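PDB 2VXZ: Pyrsv_gp04, which is of unknown function but may bind DNA and regulate transcription of viral genes. Local coordinates for residues A[9-20]-A[44-54]. Numbering follows the deposited sequence.
Sequences VLVRLRDILALL and LIYVLEKEGRV
The side chain of Leu44 is a knob in a hole on the face of helix 7-20, walled by Val9, Arg12, Leu13 and Ile16, joining the first and third helices of what looks like a winged helix-turn-helix, in which helix 27-34 comes between them in sequence and strands 55-59 and 62-66 form the hairpin. The short helical segments cross at -76°, their axes 10.2 Å apart. Along Leu44, CB meets Ile16 CD1 at 3.5 Å; beyond the fork at CG, CD1 rests on Arg12 CB at 3.6 Å, and CD2 packs against Leu13 CD2, also at 3.6 Å, with Val9 CG1 farther off. Arg12 lends only the root of its side chain here, while its far end leads away, NH1 hydrogen-bonded to Leu34 O. One turn on, Leu48 and Leu17 lie alongside each other, pointing opposite ways. Leu48 CD1 reaches Ile16 CG2, which points there because it stands anti to the backbone N while CG1, anti to the carbonyl carbon (chi1 -68°), carries CD1 to Leu44. Leu13 CD2 fits between Leu44 and Leu48, 3.7 Å from Leu48 CG. Helix 38-50 gives way to a Schellman motif with Gly52 at positive phi, and the chain then turns Arg53 and Val54 toward helix 7-20. Val54 CG1 touches Leu17 CD2 and Leu20 CD1, and Val65 of strand 62-66 adds to this apolar layer. No hydrogen bond links the two segments. Arg53, bent at chi2 and chi3, lays one guanidinium face on Leu17, whose CD1 lies over its centre, 3.8 Å from Arg53 CZ.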
ATOM      1  N   VAL A   9     -23.077   4.150  11.974  1.00 27.68           N
ATOM      2  CA  VAL A   9     -21.989   5.058  11.584  1.00 26.90           C
ATOM      3  C   VAL A   9     -20.957   5.238  12.701  1.00 26.00           C
ATOM      4  O   VAL A   9     -19.763   5.183  12.446  1.00 24.83           O
ATOM      5  CB  VAL A   9     -22.526   6.434  11.113  1.00 26.89           C
ATOM      6  CG1 VAL A   9     -21.387   7.461  10.976  1.00 26.84           C
ATOM      7  CG2 VAL A   9     -23.266   6.273   9.792  1.00 26.50           C
ATOM      8  N   LEU A  10     -21.418   5.439  13.929  1.00 25.81           N
ATOM      9  CA  LEU A  10     -20.506   5.600  15.069  1.00 25.71           C
ATOM     10  C   LEU A  10     -19.575   4.397  15.236  1.00 25.17           C
ATOM     11  O   LEU A  10     -18.361   4.560  15.397  1.00 25.19           O
ATOM     12  CB  LEU A  10     -21.300   5.842  16.355  1.00 26.46           C
ATOM     13  CG  LEU A  10     -20.484   6.010  17.636  1.00 27.56           C
ATOM     14  CD1 LEU A  10     -21.142   6.998  18.581  1.00 29.77           C
ATOM     15  CD2 LEU A  10     -20.273   4.655  18.334  1.00 31.81           C
ATOM     16  N   VAL A  11     -20.148   3.199  15.194  1.00 24.68           N
ATOM     17  CA  VAL A  11     -19.372   1.965  15.356  1.00 24.51           C
ATOM     18  C   VAL A  11     -18.378   1.804  14.207  1.00 23.65           C
ATOM     19  O   VAL A  11     -17.216   1.496  14.419  1.00 23.62           O
ATOM     20  CB  VAL A  11     -20.305   0.725  15.429  1.00 24.66           C
ATOM     21  CG1 VAL A  11     -19.525  -0.559  15.157  1.00 25.77           C
ATOM     22  CG2 VAL A  11     -20.976   0.666  16.782  1.00 26.17           C
ATOM     23  N   ARG A  12     -18.828   2.052  12.983  1.00 23.10           N
ATOM     24  CA  ARG A  12     -17.949   1.913  11.832  1.00 23.60           C
ATOM     25  C   ARG A  12     -16.813   2.930  11.807  1.00 22.67           C
ATOM     26  O   ARG A  12     -15.709   2.591  11.453  1.00 22.18           O
ATOM     27  CB  ARG A  12     -18.753   1.996  10.527  1.00 23.72           C
ATOM     28  CG  ARG A  12     -19.856   0.942  10.401  1.00 26.97           C
ATOM     29  CD  ARG A  12     -19.394  -0.454  10.717  1.00 29.50           C
ATOM     30  NE  ARG A  12     -20.021  -1.446   9.835  1.00 30.64           N
ATOM     31  CZ  ARG A  12     -19.446  -2.589   9.467  1.00 32.01           C
ATOM     32  NH1 ARG A  12     -18.251  -2.909   9.924  1.00 31.59           N
ATOM     33  NH2 ARG A  12     -20.072  -3.425   8.656  1.00 32.85           N
ATOM     34  N   LEU A  13     -17.085   4.175  12.187  1.00 22.92           N
ATOM     35  CA  LEU A  13     -16.026   5.189  12.245  1.00 23.44           C
ATOM     36  C   LEU A  13     -14.964   4.773  13.248  1.00 23.68           C
ATOM     37  O   LEU A  13     -13.768   4.869  12.976  1.00 22.48           O
ATOM     38  CB  LEU A  13     -16.594   6.547  12.643  1.00 22.90           C
ATOM     39  CG  LEU A  13     -17.484   7.215  11.597  1.00 23.12           C
ATOM     40  CD1 LEU A  13     -18.123   8.467  12.176  1.00 23.91           C
ATOM     41  CD2 LEU A  13     -16.722   7.542  10.322  1.00 21.95           C
ATOM     42  N   ARG A  14     -15.425   4.313  14.410  1.00 24.49           N
ATOM     43  CA  ARG A  14     -14.570   3.836  15.504  1.00 25.32           C
ATOM     44  C   ARG A  14     -13.699   2.661  15.031  1.00 24.75           C
ATOM     45  O   ARG A  14     -12.485   2.619  15.272  1.00 24.58           O
ATOM     46  CB  ARG A  14     -15.509   3.412  16.648  1.00 25.37           C
ATOM     47  CG  ARG A  14     -14.918   3.059  17.968  1.00 27.77           C
ATOM     48  CD  ARG A  14     -16.060   2.864  18.988  1.00 30.09           C
ATOM     49  NE  ARG A  14     -16.475   4.111  19.647  1.00 34.32           N
ATOM     50  CZ  ARG A  14     -17.618   4.277  20.316  0.70 35.13           C
ATOM     51  NH1 ARG A  14     -18.515   3.296  20.399  1.00 36.83           N
ATOM     52  NH2 ARG A  14     -17.879   5.442  20.900  1.00 35.84           N
ATOM     53  N   ASP A  15     -14.328   1.726  14.336  1.00 24.40           N
ATOM     54  CA  ASP A  15     -13.632   0.564  13.807  1.00 24.08           C
ATOM     55  C   ASP A  15     -12.569   0.907  12.769  1.00 23.54           C
ATOM     56  O   ASP A  15     -11.496   0.316  12.789  1.00 22.87           O
ATOM     57  CB  ASP A  15     -14.617  -0.444  13.223  1.00 24.97           C
ATOM     58  CG  ASP A  15     -15.487  -1.109  14.295  1.00 26.20           C
ATOM     59  OD1 ASP A  15     -15.242  -0.944  15.509  1.00 31.28           O
ATOM     60  OD2 ASP A  15     -16.438  -1.783  13.901  1.00 29.19           O
ATOM     61  N   ILE A  16     -12.844   1.872  11.895  1.00 21.90           N
ATOM     62  CA  ILE A  16     -11.870   2.255  10.866  1.00 21.96           C
ATOM     63  C   ILE A  16     -10.649   2.877  11.549  1.00 21.69           C
ATOM     64  O   ILE A  16      -9.511   2.533  11.240  1.00 21.40           O
ATOM     65  CB  ILE A  16     -12.478   3.231   9.836  1.00 21.29           C
ATOM     66  CG1 ILE A  16     -13.536   2.521   8.983  1.00 22.19           C
ATOM     67  CG2 ILE A  16     -11.390   3.799   8.905  1.00 21.74           C
ATOM     68  CD1 ILE A  16     -14.377   3.481   8.120  1.00 21.75           C
ATOM     69  N   LEU A  17     -10.887   3.781  12.491  1.00 21.95           N
ATOM     70  CA  LEU A  17      -9.782   4.419  13.219  1.00 22.50           C
ATOM     71  C   LEU A  17      -8.934   3.390  13.981  1.00 22.91           C
ATOM     72  O   LEU A  17      -7.702   3.478  14.007  1.00 22.80           O
ATOM     73  CB  LEU A  17     -10.315   5.498  14.158  1.00 22.23           C
ATOM     74  CG  LEU A  17     -10.891   6.737  13.451  1.00 22.85           C
ATOM     75  CD1 LEU A  17     -11.469   7.720  14.477  1.00 22.54           C
ATOM     76  CD2 LEU A  17      -9.856   7.437  12.564  1.00 22.02           C
ATOM     77  N   ALA A  18      -9.598   2.398  14.567  1.00 23.84           N
ATOM     78  CA  ALA A  18      -8.885   1.318  15.266  1.00 24.08           C
ATOM     79  C   ALA A  18      -8.015   0.507  14.311  1.00 24.76           C
ATOM     80  O   ALA A  18      -6.861   0.197  14.616  1.00 24.91           O
ATOM     81  CB  ALA A  18      -9.861   0.420  15.953  1.00 24.59           C
ATOM     82  N   LEU A  19      -8.580   0.154  13.161  1.00 24.96           N
ATOM     83  CA  LEU A  19      -7.862  -0.600  12.136  1.00 25.39           C
ATOM     84  C   LEU A  19      -6.611   0.161  11.681  1.00 25.71           C
ATOM     85  O   LEU A  19      -5.562  -0.434  11.472  1.00 26.04           O
ATOM     86  CB  LEU A  19      -8.794  -0.880  10.952  1.00 25.44           C
ATOM     87  CG  LEU A  19      -8.472  -1.933   9.902  1.00 26.46           C
ATOM     88  CD1 LEU A  19      -8.188  -3.279  10.544  1.00 28.45           C
ATOM     89  CD2 LEU A  19      -9.620  -2.048   8.875  1.00 26.62           C
ATOM     90  N   LEU A  20      -6.730   1.480  11.538  1.00 25.34           N
ATOM     91  CA  LEU A  20      -5.597   2.321  11.136  1.00 25.48           C
ATOM     92  C   LEU A  20      -4.542   2.595  12.213  1.00 25.95           C
ATOM     93  O   LEU A  20      -3.462   3.092  11.890  1.00 24.84           O
ATOM     94  CB  LEU A  20      -6.098   3.663  10.599  1.00 25.30           C
ATOM     95  CG  LEU A  20      -6.949   3.573   9.336  1.00 24.23           C
ATOM     96  CD1 LEU A  20      -7.521   4.936   9.019  1.00 24.95           C
ATOM     97  CD2 LEU A  20      -6.144   3.005   8.159  1.00 24.08           C
ATOM     98  N   LEU A  44     -17.585   6.734   4.768  1.00 18.89           N
ATOM     99  CA  LEU A  44     -17.066   6.818   6.136  1.00 19.44           C
ATOM    100  C   LEU A  44     -15.687   7.462   6.174  1.00 19.45           C
ATOM    101  O   LEU A  44     -15.383   8.242   7.080  1.00 20.31           O
ATOM    102  CB  LEU A  44     -16.997   5.438   6.755  1.00 18.57           C
ATOM    103  CG  LEU A  44     -18.351   4.826   7.094  1.00 20.03           C
ATOM    104  CD1 LEU A  44     -18.245   3.307   7.229  1.00 21.46           C
ATOM    105  CD2 LEU A  44     -18.942   5.453   8.347  1.00 20.11           C
ATOM    106  N   ILE A  45     -14.846   7.125   5.200  1.00 20.25           N
ATOM    107  CA  ILE A  45     -13.511   7.703   5.127  1.00 20.20           C
ATOM    108  C   ILE A  45     -13.610   9.195   4.852  1.00 20.17           C
ATOM    109  O   ILE A  45     -12.879   9.999   5.433  1.00 20.55           O
ATOM    110  CB  ILE A  45     -12.635   6.994   4.084  1.00 19.95           C
ATOM    111  CG1 ILE A  45     -12.274   5.592   4.602  1.00 20.55           C
ATOM    112  CG2 ILE A  45     -11.358   7.806   3.826  1.00 20.60           C
ATOM    113  CD1 ILE A  45     -11.947   4.575   3.538  1.00 22.11           C
ATOM    114  N   TYR A  46     -14.549   9.575   3.991  1.00 19.53           N
ATOM    115  CA  TYR A  46     -14.844  10.976   3.753  1.00 19.39           C
ATOM    116  C   TYR A  46     -15.230  11.734   5.036  1.00 19.28           C
ATOM    117  O   TYR A  46     -14.746  12.851   5.291  1.00 18.56           O
ATOM    118  CB  TYR A  46     -15.965  11.085   2.719  1.00 19.86           C
ATOM    119  CG  TYR A  46     -16.441  12.494   2.475  1.00 19.36           C
ATOM    120  CD1 TYR A  46     -15.660  13.396   1.765  1.00 20.63           C
ATOM    121  CD2 TYR A  46     -17.669  12.923   2.945  1.00 18.98           C
ATOM    122  CE1 TYR A  46     -16.098  14.696   1.539  1.00 20.74           C
ATOM    123  CE2 TYR A  46     -18.112  14.219   2.720  1.00 19.26           C
ATOM    124  CZ  TYR A  46     -17.319  15.095   2.021  1.00 19.84           C
ATOM    125  OH  TYR A  46     -17.774  16.378   1.798  0.70 19.05           O
ATOM    126  N   VAL A  47     -16.112  11.142   5.831  1.00 18.90           N
ATOM    127  CA  VAL A  47     -16.517  11.753   7.083  1.00 19.38           C
ATOM    128  C   VAL A  47     -15.305  11.961   8.006  1.00 19.42           C
ATOM    129  O   VAL A  47     -15.163  13.025   8.608  1.00 20.21           O
ATOM    130  CB  VAL A  47     -17.607  10.921   7.784  1.00 18.87           C
ATOM    131  CG1 VAL A  47     -17.826  11.398   9.214  1.00 20.20           C
ATOM    132  CG2 VAL A  47     -18.915  10.996   6.988  1.00 18.39           C
ATOM    133  N   LEU A  48     -14.453  10.945   8.116  1.00 19.81           N
ATOM    134  CA  LEU A  48     -13.218  11.043   8.924  1.00 20.54           C
ATOM    135  C   LEU A  48     -12.265  12.134   8.416  1.00 21.04           C
ATOM    136  O   LEU A  48     -11.665  12.870   9.218  1.00 20.99           O
ATOM    137  CB  LEU A  48     -12.489   9.699   8.984  1.00 20.70           C
ATOM    138  CG  LEU A  48     -13.180   8.602   9.802  1.00 20.29           C
ATOM    139  CD1 LEU A  48     -12.455   7.262   9.618  1.00 20.63           C
ATOM    140  CD2 LEU A  48     -13.280   8.965  11.296  1.00 20.43           C
ATOM    141  N   GLU A  49     -12.156  12.245   7.097  1.00 21.63           N
ATOM    142  CA  GLU A  49     -11.304  13.247   6.458  1.00 22.15           C
ATOM    143  C   GLU A  49     -11.818  14.651   6.772  1.00 21.64           C
ATOM    144  O   GLU A  49     -11.041  15.546   7.101  1.00 20.24           O
ATOM    145  CB  GLU A  49     -11.274  12.989   4.951  1.00 22.35           C
ATOM    146  CG  GLU A  49     -10.148  13.633   4.169  1.00 24.05           C
ATOM    147  CD  GLU A  49     -10.074  13.082   2.738  1.00 25.87           C
ATOM    148  OE1 GLU A  49     -11.127  12.668   2.197  1.00 33.74           O
ATOM    149  OE2 GLU A  49      -8.972  13.053   2.165  1.00 33.63           O
ATOM    150  N   LYS A  50     -13.131  14.842   6.681  1.00 21.35           N
ATOM    151  CA  LYS A  50     -13.739  16.137   6.977  1.00 22.40           C
ATOM    152  C   LYS A  50     -13.555  16.511   8.445  1.00 22.35           C
ATOM    153  O   LYS A  50     -13.391  17.679   8.768  1.00 22.61           O
ATOM    154  CB  LYS A  50     -15.227  16.126   6.627  1.00 22.93           C
ATOM    155  CG  LYS A  50     -15.498  16.096   5.125  1.00 25.44           C
ATOM    156  CD  LYS A  50     -15.336  17.467   4.456  0.70 27.74           C
ATOM    157  CE  LYS A  50     -16.342  18.477   4.983  0.50 29.07           C
ATOM    158  NZ  LYS A  50     -16.839  19.407   3.926  1.00 31.36           N
ATOM    159  N   GLU A  51     -13.578  15.504   9.315  1.00 22.25           N
ATOM    160  CA  GLU A  51     -13.326  15.676  10.743  1.00 22.85           C
ATOM    161  C   GLU A  51     -11.838  15.824  11.096  1.00 22.64           C
ATOM    162  O   GLU A  51     -11.499  16.018  12.266  1.00 22.05           O
ATOM    163  CB  GLU A  51     -13.910  14.493  11.511  1.00 23.05           C
ATOM    164  CG  GLU A  51     -15.435  14.469  11.553  1.00 24.97           C
ATOM    165  CD  GLU A  51     -15.978  13.263  12.302  0.70 24.99           C
ATOM    166  OE1 GLU A  51     -15.164  12.414  12.734  1.00 29.45           O
ATOM    167  OE2 GLU A  51     -17.216  13.164  12.448  1.00 28.87           O
ATOM    168  N   GLY A  52     -10.961  15.719  10.102  1.00 22.15           N
ATOM    169  CA  GLY A  52      -9.520  15.857  10.315  1.00 22.47           C
ATOM    170  C   GLY A  52      -8.828  14.618  10.884  1.00 22.68           C
ATOM    171  O   GLY A  52      -7.641  14.676  11.217  1.00 22.08           O
ATOM    172  N   ARG A  53      -9.546  13.498  10.959  1.00 23.06           N
ATOM    173  CA  ARG A  53      -9.043  12.273  11.620  1.00 23.64           C
ATOM    174  C   ARG A  53      -8.213  11.366  10.721  1.00 24.02           C
ATOM    175  O   ARG A  53      -7.435  10.548  11.217  1.00 24.08           O
ATOM    176  CB  ARG A  53     -10.201  11.445  12.183  1.00 24.00           C
ATOM    177  CG  ARG A  53     -11.072  12.146  13.217  1.00 26.46           C
ATOM    178  CD  ARG A  53     -10.291  12.589  14.455  1.00 30.95           C
ATOM    179  NE  ARG A  53      -9.626  11.496  15.177  1.00 33.55           N
ATOM    180  CZ  ARG A  53     -10.133  10.834  16.225  1.00 34.54           C
ATOM    181  NH1 ARG A  53     -11.348  11.104  16.686  1.00 36.49           N
ATOM    182  NH2 ARG A  53      -9.419   9.881  16.815  1.00 34.04           N
ATOM    183  N   VAL A  54      -8.391  11.477   9.411  1.00 24.16           N
ATOM    184  CA  VAL A  54      -7.553  10.744   8.473  1.00 24.37           C
ATOM    185  C   VAL A  54      -7.141  11.640   7.326  1.00 25.54           C
ATOM    186  O   VAL A  54      -7.723  12.715   7.114  1.00 24.82           O
ATOM    187  CB  VAL A  54      -8.258   9.501   7.880  1.00 24.68           C
ATOM    188  CG1 VAL A  54      -8.719   8.558   8.972  1.00 24.80           C
ATOM    189  CG2 VAL A  54      -9.425   9.926   6.975  1.00 22.87           C
TER